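Local coordinates for Ctr9 protein (Myceliophthora thermophila, PDB 6AF0), which probably takes part in binding the RNA polymerase II complex, through a long helical scaffold containing tetratricopeptide repeats, at residues K527-G538 / F553-R563; M421-V432 / E447-V458. All blocks are in the same frame, centred on the assembly; numbering follows the deposited sequence.

Both interactions join two successive antiparallel helices of the same superhelical scaffold, and they follow one another along the chain with centres about 28 Å apart. They lie on different helices, 531-543 and 547-566 against 418-435 and 445-463, and do not touch. Interaction 1 (527-538 with 553-563) is a buried contact at a tetratricopeptide repeat, built on a sandwiched phenylalanine and a leucine knob, with a single serine hydroxyl bond where the incoming loop meets the second helix. Interaction 2 (421-432 with 447-458) is partly buried, lies near the centre of the chain and has no hydrogen bond across it; a glycine lies where its backbones come closest, and it includes a close pair of carboxylates and a lysine. Each pair also touches another protein chain.

Interaction 1: K527-G538 / F553-R563; sequences KLLPPQLLNNIG and FFQAALDSCAR
Helix 531-538 and helix 553-563 run antiparallel, at 168° between their directions and 8.0 Å apart at closest approach, with P531 facing A557 and G538 facing F553. They form the helix-turn-helix hairpin of a tetratricopeptide repeat; A557, and G538 at the other end, leave little side chain between the backbones, which is consistent with the close approach. L534 is the central knob: it sits among F553, A556, A557 and S560, its CD1 3.7 Å from A557 CA while CD2 turns to the F553 ring.

The F553 ring is held from both sides. I537 CG2 stands 3.8 Å from the ring centroid, over the middle of one face, and K527 CE covers the opposite face nearer the rim, 4.3 Å from the centroid; both are CH-pi contacts. Y541 meets the same ring, and the amine of K527 has a long, weak ion pair with E499. Next along the helix, F554 lies over G538 CA, with its CE1 3.6 Å from N535 O. The N535 amide is tilted 62° to that ring; its ND2 bonds to the backbone of a chain of another protein, so this residue serves both the hairpin and the assembly.

Toward the beginning of helix 531-538, P531 CG packs 3.5 Å from C561 SG, while L528 CD2 reaches A556 O and CD1 reaches D559 CB. Helix 573-591 packs nearby, its L577 touching C561. The loop before the helix is tied to its partner by one hydroxyl: S560 OG, anti to its own backbone N, donates to L529 O at 2.5 Å. The donor approaches at a C=O angle of 147° and stands tilted out of the carbonyl plane.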
# COMPACT_ATOMS: atom_id res chain seq x y z
N LYS A 527 -24.46 19.28 -1.95
CA LYS A 527 -23.45 18.58 -1.14
C LYS A 527 -22.64 19.55 -0.35
O LYS A 527 -21.80 20.26 -0.90
CB LYS A 527 -22.49 17.74 -1.99
CG LYS A 527 -22.50 18.00 -3.49
CD LYS A 527 -21.71 19.23 -3.96
CE LYS A 527 -21.71 19.27 -5.48
NZ LYS A 527 -21.58 17.93 -6.15
N LEU A 528 -22.89 19.57 0.94
CA LEU A 528 -22.08 20.35 1.82
C LEU A 528 -21.43 19.33 2.78
O LEU A 528 -21.95 19.04 3.86
CB LEU A 528 -22.94 21.43 2.49
CG LEU A 528 -23.94 22.19 1.60
CD1 LEU A 528 -24.40 23.48 2.27
CD2 LEU A 528 -23.40 22.52 0.22
N LEU A 529 -20.32 18.75 2.30
CA LEU A 529 -19.42 17.89 3.08
C LEU A 529 -18.28 18.80 3.58
O LEU A 529 -18.32 20.01 3.34
CB LEU A 529 -18.85 16.78 2.20
CG LEU A 529 -19.76 15.79 1.49
CD1 LEU A 529 -21.19 16.28 1.47
CD2 LEU A 529 -19.27 15.53 0.07
N PRO A 530 -17.25 18.24 4.24
CA PRO A 530 -16.21 19.18 4.69
C PRO A 530 -15.56 19.95 3.52
O PRO A 530 -15.35 19.37 2.43
CB PRO A 530 -15.20 18.29 5.42
CG PRO A 530 -15.92 17.02 5.74
CD PRO A 530 -16.98 16.86 4.69
N PRO A 531 -15.27 21.24 3.73
CA PRO A 531 -14.76 22.17 2.71
C PRO A 531 -13.49 21.73 1.98
O PRO A 531 -13.35 21.94 0.78
CB PRO A 531 -14.47 23.44 3.52
CG PRO A 531 -15.39 23.36 4.67
CD PRO A 531 -15.44 21.92 5.03
N GLN A 532 -12.55 21.16 2.71
CA GLN A 532 -11.28 20.82 2.12
C GLN A 532 -11.48 19.79 1.02
O GLN A 532 -10.97 19.94 -0.10
CB GLN A 532 -10.33 20.30 3.19
CG GLN A 532 -9.99 21.36 4.25
CD GLN A 532 -10.93 21.34 5.42
OE1 GLN A 532 -12.02 20.74 5.35
NE2 GLN A 532 -10.52 21.97 6.51
N LEU A 533 -12.25 18.76 1.32
CA LEU A 533 -12.54 17.74 0.33
C LEU A 533 -13.13 18.37 -0.95
O LEU A 533 -12.66 18.12 -2.05
CB LEU A 533 -13.50 16.70 0.91
CG LEU A 533 -13.90 15.55 -0.03
CD1 LEU A 533 -12.71 14.70 -0.44
CD2 LEU A 533 -14.94 14.65 0.61
N LEU A 534 -14.16 19.18 -0.79
CA LEU A 534 -14.84 19.83 -1.91
C LEU A 534 -13.91 20.72 -2.71
O LEU A 534 -13.94 20.72 -3.94
CB LEU A 534 -16.01 20.66 -1.41
CG LEU A 534 -17.07 19.94 -0.57
CD1 LEU A 534 -18.06 20.96 -0.02
CD2 LEU A 534 -17.78 18.87 -1.38
N ASN A 535 -13.08 21.48 -2.00
CA ASN A 535 -12.09 22.34 -2.64
C ASN A 535 -11.14 21.53 -3.52
O ASN A 535 -10.97 21.83 -4.70
CB ASN A 535 -11.27 23.11 -1.62
CG ASN A 535 -10.30 24.09 -2.26
OD1 ASN A 535 -10.55 25.30 -2.29
ND2 ASN A 535 -9.20 23.58 -2.79
N ASN A 536 -10.53 20.51 -2.94
CA ASN A 536 -9.56 19.75 -3.71
C ASN A 536 -10.22 19.16 -4.94
O ASN A 536 -9.71 19.26 -6.05
CB ASN A 536 -8.89 18.67 -2.86
CG ASN A 536 -8.08 19.25 -1.71
OD1 ASN A 536 -8.18 20.44 -1.40
ND2 ASN A 536 -7.29 18.40 -1.06
N ILE A 537 -11.39 18.58 -4.76
CA ILE A 537 -12.11 18.00 -5.87
C ILE A 537 -12.22 19.09 -6.90
O ILE A 537 -11.90 18.88 -8.07
CB ILE A 537 -13.50 17.46 -5.47
CG1 ILE A 537 -13.36 16.30 -4.49
CG2 ILE A 537 -14.26 16.99 -6.70
CD1 ILE A 537 -14.66 15.76 -3.96
N GLY A 538 -12.63 20.28 -6.45
CA GLY A 538 -12.73 21.46 -7.33
C GLY A 538 -11.46 21.73 -8.10
O GLY A 538 -11.51 21.98 -9.30
N PHE A 553 -18.18 23.33 -7.17
CA PHE A 553 -17.52 22.71 -6.01
C PHE A 553 -16.90 23.72 -5.06
O PHE A 553 -17.03 23.58 -3.85
CB PHE A 553 -16.48 21.68 -6.44
CG PHE A 553 -17.01 20.28 -6.46
CD1 PHE A 553 -17.49 19.72 -7.63
CD2 PHE A 553 -17.08 19.53 -5.29
CE1 PHE A 553 -18.00 18.44 -7.64
CE2 PHE A 553 -17.58 18.24 -5.29
CZ PHE A 553 -18.04 17.70 -6.47
N PHE A 554 -16.23 24.74 -5.59
CA PHE A 554 -15.75 25.82 -4.74
C PHE A 554 -16.88 26.54 -4.00
O PHE A 554 -16.74 26.84 -2.81
CB PHE A 554 -14.96 26.86 -5.54
CG PHE A 554 -13.70 26.32 -6.12
CD1 PHE A 554 -12.78 25.67 -5.31
CD2 PHE A 554 -13.43 26.47 -7.48
CE1 PHE A 554 -11.61 25.16 -5.84
CE2 PHE A 554 -12.26 25.96 -8.02
CZ PHE A 554 -11.35 25.31 -7.20
N GLN A 555 -17.97 26.82 -4.72
CA GLN A 555 -19.09 27.52 -4.12
C GLN A 555 -19.65 26.67 -3.02
O GLN A 555 -19.94 27.16 -1.93
CB GLN A 555 -20.17 27.83 -5.15
CG GLN A 555 -21.35 28.62 -4.58
CD GLN A 555 -20.92 29.92 -3.92
OE1 GLN A 555 -21.10 30.11 -2.71
NE2 GLN A 555 -20.32 30.81 -4.72
N ALA A 556 -19.77 25.38 -3.31
CA ALA A 556 -20.28 24.40 -2.35
C ALA A 556 -19.40 24.33 -1.09
O ALA A 556 -19.90 24.16 0.02
CB ALA A 556 -20.37 23.02 -2.99
N ALA A 557 -18.09 24.47 -1.30
CA ALA A 557 -17.13 24.52 -0.20
C ALA A 557 -17.33 25.73 0.70
O ALA A 557 -17.27 25.63 1.93
CB ALA A 557 -15.72 24.54 -0.75
N LEU A 558 -17.52 26.89 0.07
CA LEU A 558 -17.82 28.12 0.78
C LEU A 558 -19.08 27.98 1.61
O LEU A 558 -19.09 28.28 2.80
CB LEU A 558 -17.96 29.29 -0.20
CG LEU A 558 -16.66 29.81 -0.81
CD1 LEU A 558 -16.95 30.87 -1.86
CD2 LEU A 558 -15.75 30.37 0.26
N ASP A 559 -20.15 27.51 0.99
CA ASP A 559 -21.40 27.34 1.71
C ASP A 559 -21.13 26.46 2.92
O ASP A 559 -21.46 26.82 4.05
CB ASP A 559 -22.45 26.72 0.80
CG ASP A 559 -22.84 27.64 -0.32
OD1 ASP A 559 -22.75 28.88 -0.14
OD2 ASP A 559 -23.23 27.13 -1.39
N SER A 560 -20.48 25.34 2.65
CA SER A 560 -20.16 24.38 3.69
C SER A 560 -19.39 25.02 4.84
O SER A 560 -19.67 24.71 5.99
CB SER A 560 -19.39 23.20 3.09
OG SER A 560 -18.99 22.30 4.12
N CYS A 561 -18.43 25.91 4.55
CA CYS A 561 -17.72 26.67 5.61
C CYS A 561 -18.64 27.59 6.40
O CYS A 561 -18.45 27.81 7.60
CB CYS A 561 -16.62 27.59 5.05
SG CYS A 561 -15.20 26.80 4.27
N ALA A 562 -19.62 28.16 5.72
CA ALA A 562 -20.61 29.00 6.38
C ALA A 562 -21.41 28.17 7.39
O ALA A 562 -21.63 28.62 8.52
CB ALA A 562 -21.53 29.66 5.37
N ARG A 563 -21.83 26.98 6.99
CA ARG A 563 -22.53 26.07 7.89
C ARG A 563 -21.68 25.72 9.11
O ARG A 563 -22.21 25.58 10.20
CB ARG A 563 -22.96 24.79 7.17
CG ARG A 563 -23.17 23.61 8.12
CD ARG A 563 -23.94 22.49 7.45
NE ARG A 563 -23.26 22.02 6.25
CZ ARG A 563 -22.14 21.30 6.27
NH1 ARG A 563 -21.52 20.94 7.39
NH2 ARG A 563 -21.61 20.93 5.13

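Interaction 2: M421-V432 / E447-V458; sequences MILLGTLYAEEV and EAKKAISLLEGV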
# COMPACT_ATOMS: atom_id res chain seq x y z
N MET A 421 0.08 -4.44 5.44
CA MET A 421 0.03 -3.60 4.25
C MET A 421 -0.49 -2.19 4.52
O MET A 421 0.09 -1.21 4.08
CB MET A 421 -0.82 -4.27 3.16
CG MET A 421 -0.18 -5.50 2.54
SD MET A 421 -0.66 -5.75 0.82
CE MET A 421 -2.44 -5.81 0.94
N ILE A 422 -1.60 -2.08 5.23
CA ILE A 422 -2.20 -0.77 5.48
C ILE A 422 -1.33 0.05 6.42
O ILE A 422 -1.28 1.26 6.31
CB ILE A 422 -3.64 -0.85 6.05
CG1 ILE A 422 -4.22 0.55 6.24
CG2 ILE A 422 -3.69 -1.58 7.39
CD1 ILE A 422 -5.71 0.58 6.50
N LEU A 423 -0.67 -0.59 7.37
CA LEU A 423 0.13 0.15 8.34
C LEU A 423 1.43 0.61 7.73
O LEU A 423 1.88 1.74 7.93
CB LEU A 423 0.44 -0.70 9.57
CG LEU A 423 1.22 0.04 10.65
CD1 LEU A 423 0.55 1.36 11.00
CD2 LEU A 423 1.36 -0.83 11.90
N LEU A 424 2.06 -0.30 7.00
CA LEU A 424 3.31 0.01 6.36
C LEU A 424 3.08 1.16 5.37
O LEU A 424 3.71 2.21 5.49
CB LEU A 424 3.90 -1.24 5.71
CG LEU A 424 5.33 -1.10 5.15
CD1 LEU A 424 6.35 -0.63 6.19
CD2 LEU A 424 5.75 -2.44 4.54
N GLY A 425 2.14 0.98 4.45
CA GLY A 425 1.80 2.02 3.46
C GLY A 425 1.53 3.40 4.05
O GLY A 425 2.04 4.42 3.56
N THR A 426 0.74 3.45 5.12
CA THR A 426 0.48 4.68 5.85
C THR A 426 1.79 5.26 6.34
O THR A 426 2.02 6.46 6.23
CB THR A 426 -0.39 4.44 7.09
OG1 THR A 426 -1.49 3.59 6.76
CG2 THR A 426 -0.92 5.75 7.63
N LEU A 427 2.64 4.39 6.88
CA LEU A 427 3.94 4.80 7.42
C LEU A 427 4.79 5.51 6.35
O LEU A 427 5.32 6.59 6.60
CB LEU A 427 4.69 3.59 7.98
CG LEU A 427 5.80 3.83 9.02
CD1 LEU A 427 6.38 2.50 9.45
CD2 LEU A 427 6.93 4.74 8.53
N TYR A 428 4.92 4.87 5.19
CA TYR A 428 5.60 5.43 4.06
C TYR A 428 4.95 6.74 3.58
O TYR A 428 5.63 7.75 3.36
CB TYR A 428 5.65 4.43 2.90
CG TYR A 428 6.68 3.33 3.04
CD1 TYR A 428 7.89 3.56 3.67
CD2 TYR A 428 6.47 2.07 2.49
CE1 TYR A 428 8.84 2.56 3.78
CE2 TYR A 428 7.43 1.07 2.60
CZ TYR A 428 8.62 1.33 3.25
OH TYR A 428 9.60 0.38 3.40
N ALA A 429 3.64 6.73 3.40
CA ALA A 429 2.96 7.93 2.96
C ALA A 429 3.34 9.07 3.87
O ALA A 429 3.85 10.06 3.43
CB ALA A 429 1.46 7.74 2.97
N GLU A 430 3.11 8.91 5.16
CA GLU A 430 3.41 9.98 6.10
C GLU A 430 4.87 10.43 6.04
O GLU A 430 5.18 11.56 6.33
CB GLU A 430 3.06 9.58 7.52
CG GLU A 430 1.57 9.49 7.80
CD GLU A 430 1.23 9.76 9.25
OE1 GLU A 430 2.10 10.23 9.99
OE2 GLU A 430 0.08 9.50 9.65
N GLU A 431 5.76 9.52 5.68
CA GLU A 431 7.18 9.85 5.54
C GLU A 431 7.40 10.86 4.41
O GLU A 431 8.08 11.87 4.59
CB GLU A 431 7.97 8.56 5.27
CG GLU A 431 9.47 8.64 5.53
CD GLU A 431 10.16 7.29 5.31
OE1 GLU A 431 10.43 6.60 6.33
OE2 GLU A 431 10.40 6.90 4.13
N VAL A 432 6.81 10.56 3.25
CA VAL A 432 6.79 11.46 2.10
C VAL A 432 6.19 12.84 2.44
O VAL A 432 6.75 13.88 2.10
CB VAL A 432 5.92 10.87 0.98
CG1 VAL A 432 5.67 11.89 -0.12
CG2 VAL A 432 6.57 9.63 0.39
N GLU A 447 9.99 5.48 -1.66
CA GLU A 447 9.06 5.35 -0.52
C GLU A 447 7.62 5.70 -0.91
O GLU A 447 6.67 5.10 -0.42
CB GLU A 447 9.47 6.22 0.67
CG GLU A 447 10.97 6.39 0.90
CD GLU A 447 11.77 5.14 0.59
OE1 GLU A 447 11.74 4.20 1.41
OE2 GLU A 447 12.41 5.11 -0.48
N ALA A 448 7.48 6.71 -1.77
CA ALA A 448 6.19 7.08 -2.33
C ALA A 448 5.62 5.92 -3.13
O ALA A 448 4.47 5.55 -2.93
CB ALA A 448 6.32 8.31 -3.20
N LYS A 449 6.41 5.32 -4.01
CA LYS A 449 5.90 4.20 -4.79
C LYS A 449 5.46 3.09 -3.86
O LYS A 449 4.32 2.64 -3.91
CB LYS A 449 6.92 3.69 -5.82
CG LYS A 449 6.51 2.38 -6.52
CD LYS A 449 5.01 2.27 -6.84
CE LYS A 449 4.66 1.03 -7.66
NZ LYS A 449 3.19 0.81 -7.72
N LYS A 450 6.37 2.67 -3.00
CA LYS A 450 6.06 1.62 -2.01
C LYS A 450 4.69 1.88 -1.36
O LYS A 450 3.86 0.98 -1.28
CB LYS A 450 7.15 1.50 -0.93
CG LYS A 450 8.47 0.95 -1.42
CD LYS A 450 9.54 0.98 -0.34
CE LYS A 450 10.93 0.74 -0.94
NZ LYS A 450 11.05 -0.61 -1.57
N ALA A 451 4.47 3.11 -0.91
CA ALA A 451 3.20 3.46 -0.30
C ALA A 451 2.04 3.25 -1.28
O ALA A 451 1.08 2.54 -0.98
CB ALA A 451 3.23 4.90 0.20
N ILE A 452 2.15 3.83 -2.46
CA ILE A 452 1.09 3.72 -3.47
C ILE A 452 0.72 2.26 -3.72
O ILE A 452 -0.45 1.90 -3.65
CB ILE A 452 1.50 4.40 -4.79
CG1 ILE A 452 1.54 5.92 -4.59
CG2 ILE A 452 0.55 4.05 -5.91
CD1 ILE A 452 2.11 6.67 -5.77
N SER A 453 1.72 1.43 -4.01
CA SER A 453 1.52 -0.01 -4.23
C SER A 453 0.83 -0.73 -3.07
O SER A 453 -0.05 -1.57 -3.29
CB SER A 453 2.85 -0.70 -4.48
OG SER A 453 3.84 -0.19 -3.61
N LEU A 454 1.24 -0.41 -1.85
CA LEU A 454 0.65 -1.00 -0.65
C LEU A 454 -0.82 -0.67 -0.48
O LEU A 454 -1.62 -1.55 -0.20
CB LEU A 454 1.42 -0.58 0.61
CG LEU A 454 2.80 -1.24 0.79
CD1 LEU A 454 3.33 -1.08 2.21
CD2 LEU A 454 2.76 -2.72 0.43
N LEU A 455 -1.16 0.59 -0.67
CA LEU A 455 -2.55 1.03 -0.50
C LEU A 455 -3.45 0.65 -1.70
O LEU A 455 -4.66 0.61 -1.58
CB LEU A 455 -2.57 2.53 -0.21
CG LEU A 455 -1.64 2.98 0.95
CD1 LEU A 455 -1.74 4.45 1.28
CD2 LEU A 455 -1.89 2.21 2.22
N GLU A 456 -2.85 0.37 -2.85
CA GLU A 456 -3.59 -0.19 -3.99
C GLU A 456 -3.84 -1.68 -3.78
O GLU A 456 -4.82 -2.23 -4.31
CB GLU A 456 -2.82 -0.00 -5.30
CG GLU A 456 -3.07 1.34 -5.97
CD GLU A 456 -4.53 1.75 -5.94
OE1 GLU A 456 -4.83 2.83 -5.39
OE2 GLU A 456 -5.39 0.99 -6.43
N GLY A 457 -2.92 -2.32 -3.06
CA GLY A 457 -3.11 -3.68 -2.59
C GLY A 457 -4.20 -3.76 -1.54
O GLY A 457 -4.92 -4.75 -1.47
N VAL A 458 -4.32 -2.71 -0.73
CA VAL A 458 -5.43 -2.56 0.19
C VAL A 458 -6.74 -2.33 -0.55
O VAL A 458 -7.79 -2.78 -0.11
CB VAL A 458 -5.19 -1.39 1.15
CG1 VAL A 458 -6.45 -1.02 1.91
CG2 VAL A 458 -4.07 -1.72 2.12
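Apolar packing carries most of the contact between M421-V432 and E447-V458, antiparallel helices crossing at -145° with axes 8.0 Å apart, in the helical-repeat scaffold. G425 is the point of closest backbone approach, its CA 4.3 Å from A451 CA; a CB there would clash with L455 CD2. L454 CD1 packs against L424 CB at 3.5 Å and lies close to G425 N. At one end I422 CB meets V458 CG2, while M421, bent at chi2 and chi3, curls its CE to 3.6 Å from G457 O; at the other, V432 CG2 rests on A448.

The mixed contact is that of Y428. With CG beside the backbone N (chi1 -78°), its ring crosses the aliphatic part of K450 at a slant, CD2 being 3.5 Å from K450 CB and the hydroxyl near CD. A serine here would probably leave the aliphatic chain of K450 without its aromatic neighbour and open a gap beside it.

Two carboxylates meet near the E447 end of the contact, where E431 OE2 lies 4.1 Å from E447 OE1 and their planes are 25° apart. K405 forms a long, weak ion pair with E431, which may ease their repulsion. With no hydrogen bond crossing between the helices, their union rests mostly on apolar packing, with the backbones closest at G425 and A451, and the acidic pair probably adds little cohesion.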